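Local coordinates for protein DMATS type aromatic prenyltransferase (Streptomyces coelicolor, PDB 6ZS0) that probably transfers a dimethylallyl group from dimethylallyl diphosphate to C5 of the indole ring of tryptophan, at residues V64-S69 with M78-E83; W109-D114 with L193-W198; D210-G215 with G234-A239. One frame throughout, in Å; residues are numbered along the deposited sequence.

Contact 1. Residues V64-S69 with M78-E83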
ATOM      1  N   VAL A  64       2.374  -9.949   1.568  1.00 12.15           N
ATOM      2  CA  VAL A  64       3.259  -9.105   0.752  1.00 12.57           C
ATOM      3  C   VAL A  64       2.412  -8.528  -0.370  1.00 12.86           C
ATOM      4  O   VAL A  64       1.582  -9.276  -0.907  1.00 12.87           O
ATOM      5  CB  VAL A  64       4.426  -9.897   0.164  1.00 12.96           C
ATOM      6  CG1 VAL A  64       5.380  -8.996  -0.591  1.00 13.24           C
ATOM      7  CG2 VAL A  64       5.191 -10.681   1.231  1.00 13.09           C
ATOM      8  N   GLU A  65       2.663  -7.268  -0.688  1.00 13.28           N
ATOM      9  CA  GLU A  65       2.069  -6.599  -1.860  1.00 14.27           C
ATOM     10  C   GLU A  65       3.132  -5.695  -2.438  1.00 13.76           C
ATOM     11  O   GLU A  65       3.998  -5.265  -1.710  1.00 13.72           O
ATOM     12  CB  GLU A  65       0.833  -5.790  -1.466  1.00 15.56           C
ATOM     13  CG  GLU A  65       0.172  -5.082  -2.649  1.00 17.24           C
ATOM     14  CD  GLU A  65      -1.001  -4.198  -2.255  1.00 19.03           C
ATOM     15  OE1 GLU A  65      -0.754  -3.142  -1.628  1.00 21.66           O
ATOM     16  OE2 GLU A  65      -2.163  -4.581  -2.570  1.00 20.98           O
ATOM     17  N   PHE A  66       3.118  -5.499  -3.739  1.00 13.64           N
ATOM     18  CA  PHE A  66       4.097  -4.615  -4.398  1.00 14.03           C
ATOM     19  C   PHE A  66       3.392  -3.385  -4.936  1.00 14.27           C
ATOM     20  O   PHE A  66       2.156  -3.389  -5.103  1.00 13.83           O
ATOM     21  CB  PHE A  66       4.806  -5.325  -5.538  1.00 14.29           C
ATOM     22  CG  PHE A  66       5.566  -6.541  -5.076  1.00 14.34           C
ATOM     23  CD1 PHE A  66       5.038  -7.815  -5.241  1.00 14.63           C
ATOM     24  CD2 PHE A  66       6.788  -6.400  -4.438  1.00 14.79           C
ATOM     25  CE1 PHE A  66       5.739  -8.937  -4.817  1.00 14.76           C
ATOM     26  CE2 PHE A  66       7.483  -7.520  -4.005  1.00 14.81           C
ATOM     27  CZ  PHE A  66       6.967  -8.787  -4.210  1.00 14.91           C
ATOM     28  N   SER A  67       4.152  -2.339  -5.162  1.00 14.68           N
ATOM     29  CA  SER A  67       3.634  -1.179  -5.914  1.00 15.29           C
ATOM     30  C   SER A  67       4.735  -0.594  -6.786  1.00 15.95           C
ATOM     31  O   SER A  67       5.910  -0.664  -6.410  1.00 15.27           O
ATOM     32  CB  SER A  67       3.002  -0.161  -5.000  1.00 15.38           C
ATOM     33  OG  SER A  67       3.938   0.476  -4.140  1.00 16.17           O
ATOM     34  N   LEU A  68       4.323   0.007  -7.895  1.00 16.39           N
ATOM     35  CA  LEU A  68       5.197   0.840  -8.747  1.00 17.34           C
ATOM     36  C   LEU A  68       4.560   2.204  -8.871  1.00 17.65           C
ATOM     37  O   LEU A  68       3.382   2.276  -9.297  1.00 16.97           O
ATOM     38  CB  LEU A  68       5.363   0.202 -10.118  1.00 17.95           C
ATOM     39  CG  LEU A  68       6.206  -1.065 -10.147  1.00 18.79           C
ATOM     40  CD1 LEU A  68       6.212  -1.683 -11.531  1.00 19.50           C
ATOM     41  CD2 LEU A  68       7.623  -0.794  -9.690  1.00 19.04           C
ATOM     42  N   SER A  69       5.312   3.250  -8.519  0.57 17.93           N
ATOM     43  CA  SER A  69       4.893   4.674  -8.575  0.57 18.52           C
ATOM     44  C   SER A  69       5.636   5.381  -9.708  0.57 19.51           C
ATOM     45  O   SER A  69       6.892   5.429  -9.666  0.57 19.71           O
ATOM     46  CB  SER A  69       5.125   5.378  -7.285  0.57 18.54           C
ATOM     47  OG  SER A  69       4.447   4.745  -6.224  0.57 18.08           O
ATOM     48  N   MET A  78       9.748   1.596  -6.765  1.00 19.19           N
ATOM     49  CA  MET A  78       9.142   0.324  -6.335  1.00 18.75           C
ATOM     50  C   MET A  78       9.018   0.314  -4.826  1.00 18.41           C
ATOM     51  O   MET A  78       9.968   0.741  -4.142  1.00 18.07           O
ATOM     52  CB  MET A  78       9.981  -0.846  -6.804  1.00 19.01           C
ATOM     53  CG  MET A  78       9.454  -2.152  -6.369  1.00 18.59           C
ATOM     54  SD  MET A  78      10.474  -3.431  -7.076  1.00 19.52           S
ATOM     55  CE  MET A  78       9.880  -4.860  -6.156  1.00 19.11           C
ATOM     56  N   ARG A  79       7.880  -0.158  -4.341  1.00 18.08           N
ATOM     57  CA  ARG A  79       7.710  -0.449  -2.903  1.00 18.31           C
ATOM     58  C   ARG A  79       7.288  -1.892  -2.706  1.00 16.64           C
ATOM     59  O   ARG A  79       6.639  -2.486  -3.583  1.00 16.24           O
ATOM     60  CB  ARG A  79       6.680   0.470  -2.258  1.00 20.51           C
ATOM     61  CG  ARG A  79       7.081   1.926  -2.263  1.00 23.48           C
ATOM     62  CD  ARG A  79       5.941   2.795  -1.786  1.00 26.37           C
ATOM     63  NE  ARG A  79       6.434   4.135  -1.530  1.00 29.71           N
ATOM     64  CZ  ARG A  79       6.751   5.015  -2.476  1.00 32.93           C
ATOM     65  NH1 ARG A  79       6.617   4.706  -3.760  1.00 34.04           N
ATOM     66  NH2 ARG A  79       7.201   6.211  -2.133  1.00 35.16           N
ATOM     67  N   VAL A  80       7.593  -2.407  -1.518  1.00 15.56           N
ATOM     68  CA  VAL A  80       7.038  -3.699  -1.051  1.00 15.06           C
ATOM     69  C   VAL A  80       6.414  -3.471   0.315  1.00 14.31           C
ATOM     70  O   VAL A  80       7.053  -2.815   1.172  1.00 14.64           O
ATOM     71  CB  VAL A  80       8.071  -4.823  -0.994  1.00 15.49           C
ATOM     72  CG1 VAL A  80       9.231  -4.480  -0.079  1.00 16.00           C
ATOM     73  CG2 VAL A  80       7.421  -6.138  -0.599  1.00 15.40           C
ATOM     74  N   LEU A  81       5.182  -3.931   0.460  1.00 13.38           N
ATOM     75  CA  LEU A  81       4.396  -3.841   1.695  1.00 12.95           C
ATOM     76  C   LEU A  81       4.387  -5.225   2.330  1.00 12.59           C
ATOM     77  O   LEU A  81       4.122  -6.226   1.623  1.00 12.63           O
ATOM     78  CB  LEU A  81       2.976  -3.395   1.375  1.00 12.95           C
ATOM     79  CG  LEU A  81       2.043  -3.268   2.586  1.00 13.01           C
ATOM     80  CD1 LEU A  81       2.421  -2.067   3.433  1.00 13.11           C
ATOM     81  CD2 LEU A  81       0.619  -3.170   2.113  1.00 13.24           C
ATOM     82  N   VAL A  82       4.686  -5.309   3.620  0.70 12.37           N
ATOM     83  CA  VAL A  82       4.771  -6.621   4.308  0.70 12.24           C
ATOM     84  C   VAL A  82       4.143  -6.513   5.692  0.70 12.28           C
ATOM     85  O   VAL A  82       4.199  -5.434   6.321  0.70 12.18           O
ATOM     86  CB  VAL A  82       6.225  -7.123   4.416  0.70 12.25           C
ATOM     87  CG1 VAL A  82       7.115  -6.114   5.113  0.70 12.07           C
ATOM     88  CG2 VAL A  82       6.309  -8.448   5.138  0.70 12.30           C
ATOM     89  N   GLU A  83       3.612  -7.623   6.180  1.00 12.68           N
ATOM     90  CA  GLU A  83       3.144  -7.743   7.574  1.00 13.36           C
ATOM     91  C   GLU A  83       4.159  -8.593   8.328  1.00 13.80           C
ATOM     92  O   GLU A  83       4.118  -9.814   8.242  1.00 14.21           O
ATOM     93  CB  GLU A  83       1.749  -8.354   7.592  1.00 14.27           C
ATOM     94  CG  GLU A  83       1.260  -8.584   9.006  1.00 15.26           C
ATOM     95  CD  GLU A  83      -0.178  -9.057   9.085  1.00 16.99           C
ATOM     96  OE1 GLU A  83      -1.073  -8.240   9.374  1.00 18.28           O
ATOM     97  OE2 GLU A  83      -0.374 -10.212   8.886  1.00 19.89           O
TER
HETATM   98  O   HOH W   1       5.571   2.510  -5.408  1.00 24.02           O

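Contact 2. Residues W109-D114 with L193-W198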
ATOM      1  N   TRP A 109      19.838   0.772   9.554  1.00 22.46           N
ATOM      2  CA  TRP A 109      19.925   2.027   8.741  1.00 23.43           C
ATOM      3  C   TRP A 109      19.898   3.300   9.599  1.00 24.31           C
ATOM      4  O   TRP A 109      20.134   4.380   9.053  1.00 24.34           O
ATOM      5  CB  TRP A 109      18.833   2.047   7.672  1.00 23.46           C
ATOM      6  CG  TRP A 109      18.981   0.914   6.715  1.00 23.51           C
ATOM      7  CD1 TRP A 109      20.080   0.620   5.971  1.00 23.86           C
ATOM      8  CD2 TRP A 109      18.003  -0.092   6.406  1.00 23.24           C
ATOM      9  NE1 TRP A 109      19.863  -0.513   5.233  1.00 24.13           N
ATOM     10  CE2 TRP A 109      18.601  -0.968   5.470  1.00 23.63           C
ATOM     11  CE3 TRP A 109      16.693  -0.348   6.830  1.00 23.43           C
ATOM     12  CZ2 TRP A 109      17.924  -2.074   4.956  1.00 23.54           C
ATOM     13  CZ3 TRP A 109      16.024  -1.441   6.315  1.00 22.77           C
ATOM     14  CH2 TRP A 109      16.637  -2.291   5.393  1.00 23.14           C
ATOM     15  N   HIS A 110      19.622   3.174  10.892  0.51 24.93           N
ATOM     16  CA  HIS A 110      19.759   4.263  11.889  0.51 26.17           C
ATOM     17  C   HIS A 110      18.789   5.413  11.568  0.51 26.70           C
ATOM     18  O   HIS A 110      19.118   6.567  11.952  0.51 27.57           O
ATOM     19  CB  HIS A 110      21.235   4.715  11.974  0.51 26.94           C
ATOM     20  CG  HIS A 110      22.240   3.619  11.766  0.51 27.60           C
ATOM     21  ND1 HIS A 110      22.556   2.694  12.746  0.51 28.06           N
ATOM     22  CD2 HIS A 110      23.002   3.299  10.697  0.51 28.12           C
ATOM     23  CE1 HIS A 110      23.468   1.857  12.283  0.51 28.11           C
ATOM     24  NE2 HIS A 110      23.754   2.203  11.029  0.51 28.07           N
ATOM     25  N   PHE A 111      17.634   5.132  10.934  1.00 26.26           N
ATOM     26  CA  PHE A 111      16.516   6.108  10.837  1.00 26.51           C
ATOM     27  C   PHE A 111      15.972   6.337  12.253  1.00 27.19           C
ATOM     28  O   PHE A 111      16.195   5.512  13.170  1.00 26.79           O
ATOM     29  CB  PHE A 111      15.447   5.698   9.817  1.00 26.73           C
ATOM     30  CG  PHE A 111      14.782   4.368  10.040  1.00 25.62           C
ATOM     31  CD1 PHE A 111      15.184   3.255   9.326  1.00 25.33           C
ATOM     32  CD2 PHE A 111      13.723   4.241  10.923  1.00 25.25           C
ATOM     33  CE1 PHE A 111      14.576   2.030   9.521  1.00 24.43           C
ATOM     34  CE2 PHE A 111      13.127   3.005  11.125  1.00 24.38           C
ATOM     35  CZ  PHE A 111      13.556   1.905  10.425  1.00 24.18           C
ATOM     36  N   THR A 112      15.326   7.469  12.459  1.00 29.06           N
ATOM     37  CA  THR A 112      14.799   7.872  13.788  1.00 29.88           C
ATOM     38  C   THR A 112      13.418   7.228  13.965  1.00 28.63           C
ATOM     39  O   THR A 112      12.628   7.227  12.991  1.00 27.61           O
ATOM     40  CB  THR A 112      14.828   9.400  13.924  1.00 32.08           C
ATOM     41  OG1 THR A 112      16.211   9.734  14.126  1.00 34.63           O
ATOM     42  CG2 THR A 112      13.976   9.928  15.056  1.00 32.56           C
ATOM     43  N   THR A 113      13.149   6.693  15.149  1.00 27.75           N
ATOM     44  CA  THR A 113      11.867   6.018  15.491  1.00 27.85           C
ATOM     45  C   THR A 113      11.140   6.772  16.611  1.00 27.81           C
ATOM     46  O   THR A 113      10.186   6.221  17.132  1.00 26.68           O
ATOM     47  CB  THR A 113      12.102   4.559  15.898  1.00 28.43           C
ATOM     48  OG1 THR A 113      13.021   4.560  16.994  1.00 29.43           O
ATOM     49  CG2 THR A 113      12.624   3.709  14.757  1.00 28.85           C
ATOM     50  N   ASP A 114      11.588   7.976  16.966  1.00 28.91           N
ATOM     51  CA  ASP A 114      10.961   8.801  18.036  1.00 30.32           C
ATOM     52  C   ASP A 114       9.485   9.040  17.703  1.00 28.79           C
ATOM     53  O   ASP A 114       8.675   8.969  18.612  1.00 29.09           O
ATOM     54  CB  ASP A 114      11.662  10.149  18.239  1.00 33.02           C
ATOM     55  CG  ASP A 114      13.004  10.063  18.944  1.00 36.32           C
ATOM     56  OD1 ASP A 114      13.362   8.955  19.441  1.00 37.28           O
ATOM     57  OD2 ASP A 114      13.685  11.105  19.010  1.00 39.49           O
ATOM     58  N   LEU A 193       3.347   6.499   9.189  1.00 18.64           N
ATOM     59  CA  LEU A 193       4.522   7.385   9.409  1.00 20.64           C
ATOM     60  C   LEU A 193       5.601   7.023   8.409  1.00 21.24           C
ATOM     61  O   LEU A 193       5.962   5.881   8.346  1.00 19.70           O
ATOM     62  CB  LEU A 193       5.058   7.203  10.833  1.00 22.41           C
ATOM     63  CG  LEU A 193       4.211   7.775  11.950  1.00 24.79           C
ATOM     64  CD1 LEU A 193       4.887   7.514  13.302  1.00 25.92           C
ATOM     65  CD2 LEU A 193       4.002   9.272  11.741  1.00 25.81           C
ATOM     66  N   ASP A 194       6.131   8.010   7.702  1.00 23.66           N
ATOM     67  CA  ASP A 194       7.331   7.861   6.852  1.00 27.15           C
ATOM     68  C   ASP A 194       8.562   8.060   7.745  1.00 27.52           C
ATOM     69  O   ASP A 194       8.696   9.158   8.243  1.00 29.73           O
ATOM     70  CB  ASP A 194       7.308   8.892   5.726  1.00 30.37           C
ATOM     71  CG  ASP A 194       7.101   8.287   4.369  1.00 34.19           C
ATOM     72  OD1 ASP A 194       7.999   7.543   3.923  1.00 38.99           O
ATOM     73  OD2 ASP A 194       6.050   8.550   3.781  1.00 40.28           O
ATOM     74  N   LEU A 195       9.368   7.021   7.985  1.00 27.29           N
ATOM     75  CA  LEU A 195      10.573   7.080   8.878  1.00 28.50           C
ATOM     76  C   LEU A 195      11.876   7.152   8.056  1.00 29.85           C
ATOM     77  O   LEU A 195      12.039   6.405   7.065  1.00 31.21           O
ATOM     78  CB  LEU A 195      10.594   5.860   9.803  1.00 28.03           C
ATOM     79  CG  LEU A 195       9.321   5.591  10.599  1.00 28.36           C
ATOM     80  CD1 LEU A 195       9.466   4.312  11.399  1.00 28.09           C
ATOM     81  CD2 LEU A 195       8.987   6.754  11.506  1.00 29.57           C
ATOM     82  N   GLY A 196      12.788   8.023   8.469  1.00 32.14           N
ATOM     83  CA  GLY A 196      14.097   8.206   7.816  1.00 32.01           C
ATOM     84  C   GLY A 196      15.056   8.920   8.740  1.00 33.05           C
ATOM     85  O   GLY A 196      14.909   8.790   9.969  1.00 32.15           O
ATOM     86  N   ASN A 197      16.002   9.666   8.180  1.00 33.84           N
ATOM     87  CA  ASN A 197      17.057  10.346   8.968  1.00 34.95           C
ATOM     88  C   ASN A 197      16.532  11.682   9.520  1.00 37.95           C
ATOM     89  O   ASN A 197      17.338  12.462  10.075  1.00 38.28           O
ATOM     90  CB  ASN A 197      18.313  10.519   8.130  1.00 34.75           C
ATOM     91  CG  ASN A 197      18.155  11.489   6.979  1.00 34.69           C
ATOM     92  OD1 ASN A 197      17.036  11.894   6.635  1.00 34.09           O
ATOM     93  ND2 ASN A 197      19.284  11.886   6.398  1.00 33.84           N
ATOM     94  N   TRP A 198      15.235  11.942   9.371  1.00 39.96           N
ATOM     95  CA  TRP A 198      14.547  13.134   9.930  1.00 42.87           C
ATOM     96  C   TRP A 198      13.931  12.735  11.278  1.00 45.56           C
ATOM     97  O   TRP A 198      13.623  11.524  11.460  1.00 45.77           O
ATOM     98  CB  TRP A 198      13.511  13.684   8.938  1.00 43.74           C
ATOM     99  CG  TRP A 198      12.586  12.639   8.385  1.00 42.74           C
ATOM    100  CD1 TRP A 198      11.433  12.179   8.959  1.00 43.43           C
ATOM    101  CD2 TRP A 198      12.744  11.894   7.164  1.00 42.26           C
ATOM    102  NE1 TRP A 198      10.861  11.212   8.179  1.00 41.53           N
ATOM    103  CE2 TRP A 198      11.640  11.008   7.071  1.00 42.13           C
ATOM    104  CE3 TRP A 198      13.702  11.873   6.143  1.00 43.19           C
ATOM    105  CZ2 TRP A 198      11.465  10.139   5.990  1.00 41.71           C
ATOM    106  CZ3 TRP A 198      13.541  10.996   5.088  1.00 43.15           C
ATOM    107  CH2 TRP A 198      12.432  10.144   5.009  1.00 42.10           C
TER
HETATM  108  O   HOH W   2      12.204   9.251  11.135  1.00 31.99           O

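Contact 3. Residues D210-G215 with G234-A239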
ATOM      1  N   ASP A 210     -17.119   5.275   1.318  1.00 18.55           N
ATOM      2  CA  ASP A 210     -18.152   4.370   0.784  1.00 19.39           C
ATOM      3  C   ASP A 210     -18.949   5.087  -0.310  1.00 18.54           C
ATOM      4  O   ASP A 210     -19.307   6.275  -0.108  1.00 18.64           O
ATOM      5  CB  ASP A 210     -19.062   3.900   1.909  1.00 21.44           C
ATOM      6  CG  ASP A 210     -18.367   3.165   3.041  1.00 22.73           C
ATOM      7  OD1 ASP A 210     -17.209   2.785   2.881  1.00 23.46           O
ATOM      8  OD2 ASP A 210     -19.021   2.988   4.099  1.00 26.43           O
ATOM      9  N   ASN A 211     -19.214   4.387  -1.404  1.00 18.05           N
ATOM     10  CA  ASN A 211     -20.077   4.832  -2.532  1.00 17.91           C
ATOM     11  C   ASN A 211     -19.558   6.185  -3.013  1.00 17.12           C
ATOM     12  O   ASN A 211     -20.349   7.141  -3.206  1.00 16.86           O
ATOM     13  CB  ASN A 211     -21.549   4.888  -2.126  1.00 19.50           C
ATOM     14  CG  ASN A 211     -22.025   3.564  -1.576  1.00 21.30           C
ATOM     15  OD1 ASN A 211     -21.803   2.513  -2.179  1.00 23.18           O
ATOM     16  ND2 ASN A 211     -22.672   3.600  -0.429  1.00 22.96           N
ATOM     17  N   LEU A 212     -18.254   6.308  -3.155  1.00 15.94           N
ATOM     18  CA  LEU A 212     -17.662   7.584  -3.619  1.00 15.85           C
ATOM     19  C   LEU A 212     -18.133   7.916  -5.031  1.00 16.05           C
ATOM     20  O   LEU A 212     -18.215   7.028  -5.888  1.00 15.78           O
ATOM     21  CB  LEU A 212     -16.133   7.488  -3.581  1.00 15.58           C
ATOM     22  CG  LEU A 212     -15.346   8.769  -3.857  1.00 15.64           C
ATOM     23  CD1 LEU A 212     -15.574   9.860  -2.815  1.00 16.06           C
ATOM     24  CD2 LEU A 212     -13.880   8.438  -3.934  1.00 15.48           C
ATOM     25  N   THR A 213     -18.419   9.202  -5.262  1.00 16.40           N
ATOM     26  CA  THR A 213     -18.736   9.748  -6.593  1.00 17.05           C
ATOM     27  C   THR A 213     -17.606  10.637  -7.086  1.00 18.15           C
ATOM     28  O   THR A 213     -16.756  11.073  -6.284  1.00 18.74           O
ATOM     29  CB  THR A 213     -20.010  10.604  -6.554  1.00 17.04           C
ATOM     30  OG1 THR A 213     -19.755  11.696  -5.664  1.00 16.89           O
ATOM     31  CG2 THR A 213     -21.199   9.796  -6.105  1.00 17.05           C
ATOM     32  N   ALA A 214     -17.598  10.883  -8.385  1.00 20.03           N
ATOM     33  CA  ALA A 214     -16.559  11.678  -9.035  1.00 20.71           C
ATOM     34  C   ALA A 214     -16.575  13.096  -8.420  1.00 21.11           C
ATOM     35  O   ALA A 214     -15.520  13.604  -8.098  1.00 20.69           O
ATOM     36  CB  ALA A 214     -16.807  11.687 -10.522  1.00 21.87           C
ATOM     37  N   GLY A 215     -17.759  13.680  -8.230  1.00 21.58           N
ATOM     38  CA  GLY A 215     -17.908  15.017  -7.625  1.00 21.84           C
ATOM     39  C   GLY A 215     -17.411  15.067  -6.200  1.00 21.46           C
ATOM     40  O   GLY A 215     -16.753  16.042  -5.832  1.00 21.98           O
ATOM     41  N   GLY A 234     -11.298  13.076 -13.616  1.00 25.36           N
ATOM     42  CA  GLY A 234     -10.826  12.322 -14.785  1.00 26.10           C
ATOM     43  C   GLY A 234     -10.268  10.976 -14.358  1.00 24.67           C
ATOM     44  O   GLY A 234     -10.597   9.954 -14.980  1.00 25.16           O
ATOM     45  N   PHE A 235      -9.474  10.972 -13.305  1.00 23.81           N
ATOM     46  CA  PHE A 235      -8.811   9.749 -12.820  1.00 22.56           C
ATOM     47  C   PHE A 235      -9.903   8.825 -12.288  1.00 21.16           C
ATOM     48  O   PHE A 235      -9.900   7.630 -12.629  1.00 21.44           O
ATOM     49  CB  PHE A 235      -7.774  10.076 -11.759  1.00 22.36           C
ATOM     50  CG  PHE A 235      -7.374   8.889 -10.940  1.00 21.45           C
ATOM     51  CD1 PHE A 235      -6.570   7.900 -11.487  1.00 21.86           C
ATOM     52  CD2 PHE A 235      -7.818   8.749  -9.645  1.00 20.87           C
ATOM     53  CE1 PHE A 235      -6.236   6.782 -10.745  1.00 21.30           C
ATOM     54  CE2 PHE A 235      -7.436   7.653  -8.895  1.00 20.34           C
ATOM     55  CZ  PHE A 235      -6.647   6.679  -9.446  1.00 20.42           C
ATOM     56  N   PHE A 236     -10.798   9.364 -11.465  1.00 20.83           N
ATOM     57  CA  PHE A 236     -11.928   8.589 -10.894  1.00 20.60           C
ATOM     58  C   PHE A 236     -12.651   7.861 -12.039  1.00 21.27           C
ATOM     59  O   PHE A 236     -12.909   6.660 -11.946  1.00 21.05           O
ATOM     60  CB  PHE A 236     -12.868   9.488 -10.094  1.00 20.53           C
ATOM     61  CG  PHE A 236     -14.086   8.785  -9.531  1.00 20.04           C
ATOM     62  CD1 PHE A 236     -14.178   8.452  -8.181  1.00 20.09           C
ATOM     63  CD2 PHE A 236     -15.178   8.521 -10.337  1.00 20.61           C
ATOM     64  CE1 PHE A 236     -15.320   7.828  -7.683  1.00 19.80           C
ATOM     65  CE2 PHE A 236     -16.298   7.872  -9.843  1.00 20.68           C
ATOM     66  CZ  PHE A 236     -16.368   7.539  -8.511  1.00 19.92           C
ATOM     67  N   ARG A 237     -12.994   8.577 -13.105  1.00 23.46           N
ATOM     68  CA  ARG A 237     -13.804   8.001 -14.201  1.00 25.14           C
ATOM     69  C   ARG A 237     -12.997   6.971 -14.991  1.00 24.79           C
ATOM     70  O   ARG A 237     -13.574   5.930 -15.359  1.00 25.17           O
ATOM     71  CB  ARG A 237     -14.330   9.113 -15.113  1.00 27.80           C
ATOM     72  CG  ARG A 237     -15.353  10.008 -14.433  1.00 29.58           C
ATOM     73  CD  ARG A 237     -16.116  10.861 -15.421  1.00 32.33           C
ATOM     74  NE  ARG A 237     -17.362  11.298 -14.802  1.00 34.21           N
ATOM     75  CZ  ARG A 237     -17.534  12.433 -14.132  1.00 35.13           C
ATOM     76  NH1 ARG A 237     -16.542  13.302 -14.002  1.00 37.06           N
ATOM     77  NH2 ARG A 237     -18.708  12.698 -13.588  1.00 36.20           N
ATOM     78  N   THR A 238     -11.718   7.233 -15.254  1.00 24.82           N
ATOM     79  CA  THR A 238     -10.859   6.297 -16.021  1.00 25.30           C
ATOM     80  C   THR A 238     -10.712   4.999 -15.226  1.00 24.20           C
ATOM     81  O   THR A 238     -10.843   3.931 -15.820  1.00 25.49           O
ATOM     82  CB  THR A 238      -9.499   6.902 -16.365  1.00 26.38           C
ATOM     83  OG1 THR A 238      -9.736   8.074 -17.153  1.00 27.91           O
ATOM     84  CG2 THR A 238      -8.601   5.936 -17.111  1.00 26.95           C
ATOM     85  N   ALA A 239     -10.439   5.101 -13.935  1.00 23.40           N
ATOM     86  CA  ALA A 239     -10.095   3.940 -13.087  1.00 22.78           C
ATOM     87  C   ALA A 239     -11.342   3.085 -12.874  1.00 22.95           C
ATOM     88  O   ALA A 239     -11.265   1.865 -12.945  1.00 22.66           O
ATOM     89  CB  ALA A 239      -9.513   4.419 -11.777  1.00 22.03           C
TER

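Contact 1. Residues V64-S69 with M78-E83
Met78 faces Leu68 and Phe66 on one side of the antiparallel pair. Met78 CB packs on Leu68 CD2 at 3.7 Å. Its CG lies anti to the backbone N (chi1 178°) and the thioether chain runs out extended, which brings the methyl CE alongside the Phe66 ring, 3.9 Å from Phe66 CD2. Arg79 turns to the other side of the sheet and forms a hydrogen-bonded pair with Ser67: Arg79 N donates to Ser67 O, and Ser67 N returns the bond to Arg79 O. Beside the pair, on the side of Ser67 and Arg79, a single water lies in the guanidinium plane at its edge and accepts from Arg79 NH1 at 2.9 Å. The same water also bonds Ser67 OG, and Ser69 OG joins in the modelled conformer; Ser69 OG has a further partner in Thr340 of the neighbouring strand. Val80 returns to the side of Met78. Its CG2, anti to the backbone N, wedges between Val64 and Phe66, 3.5 Å from Val64 CG1 and 3.7 Å from Phe66 CE2, while the valine and the ring point the same way. Leu81 closes the second hydrogen-bonded pair: Leu81 N donates almost straight to Glu65 O (2.8 Å, 177° at the hydrogen), and Glu65 N answers to Leu81 O. Helix 6-20 packs on the sheet through Val64, Phe66 and Met78, whereas Glu65, Ser67, Arg79 and Leu81 look to the opposite side. This alternation belongs to a beta hairpin in the antiparallel barrel of the ABBA prenyltransferases, with helices outside and the reaction chamber within.

Contact 2. Residues W109-D114 with L193-W198
Phe111 and Gly196 bring the two backbones to 4.4 Å between their CA atoms, and next to them Thr112 N donates to Gly196 O at 2.8 Å, 164° at the hydrogen. In the ABBA barrel this fastens the loop after helix 91-109 to the end of strand 191-195, so an outer helix and the sheet are joined at the barrel's rim. Phe111 carries most of the side-chain packing. Its CG sits between the backbone N and the carbonyl carbon (chi1 58°), which brings the ring obliquely across the Leu195 side chain: Phe111 CD2 meets Leu195 CB at 3.7 Å, and CE2 lies near Leu195 CD1. Met105 and Ala106 of the helix and Val148 of the adjacent strand also touch this ring. Thr112 reaches further along, with CB 3.5 Å from Trp198 O. A water bridges the two segments; it accepts from Gly196 N at 3.0 Å and is within bonding distance of the carbonyl oxygens of Thr112 and Trp198. The indole of Trp198 folds back on its own segment, one face over Gly196 N, and Arg202 makes a cation-pi contact with the indole. Trp198 NE1 donates to Asp194 O at 3.0 Å; that oxygen lies in the indole plane, while NE1 stands above the carbonyl plane.

Contact 3. Residues D210-G215 with G234-A239
This is an apolar packing contact in which the aromatic ring of Phe236 on helix 229-240 is laid against the turn leading into helix 214-217, about 19 Å from the centre of the chain to the centre of the contact. No hydrogen bond crosses between the two segments. Phe236 has CG anti to the backbone N (chi1 177°), which carries the ring away from its own helix and onto residues 212-214. One ring face lies against the peptide link between Thr213 and Ala214, with Thr213 C 3.6 Å above the plane and Ala214 N 3.5 Å above it, both toward the rim. At the ring edge, near its plane, Leu212 O approaches Phe236 CZ at 3.2 Å, and the Leu212 side chain passes obliquely to that of Phe236, its CG 3.9 Å from Phe236 CE1. Ala214 CB fills the other end, 3.6 Å from Phe236 CD2. In the ABBA fold the helices surround the barrel, and here helix 229-240 is joined to the short helix that follows strand 202-209; Leu212 and Phe235 both rest on Leu273 of strand 270-275. An alanine in place of Phe236 would probably open a gap between the turn and the helix, leaving Leu212 and Ala214 without the ring that now fills the space between them. Arg237 completes the contact from the more exposed side. Ala214 CB is 3.7 Å from Arg237 NH2, so the Ala214 methyl sits under one face of the guanidinium, offset toward its rim, while NH1 is salt-bridged to Glu233 of the same helix. Thr213 sits at the N-cap of the short helix, where its OG1 accepts from Arg216 N.

Contacts 1 and 2 both reach the one barrel sheet, their centres 19 Å apart and their nearest atoms about 6 Å apart. Contact 1 is the central one, 6 Å from the middle of the chain; contacts 2 and 3 lie on opposite sides of that middle, each 19 Å out, with 35 Å between their centres. Contacts 1 and 3 are separated by 24 Å between centres. Strand 202-209 leads along the chain from contact 2 to contact 3. By analogy with other ABBA prenyltransferases, substrates would sit inside the barrel, whose wall contact 1 helps to form, whereas contact 2 ties the end of a barrel strand to an outer loop, and contact 3 lies among the outer helices.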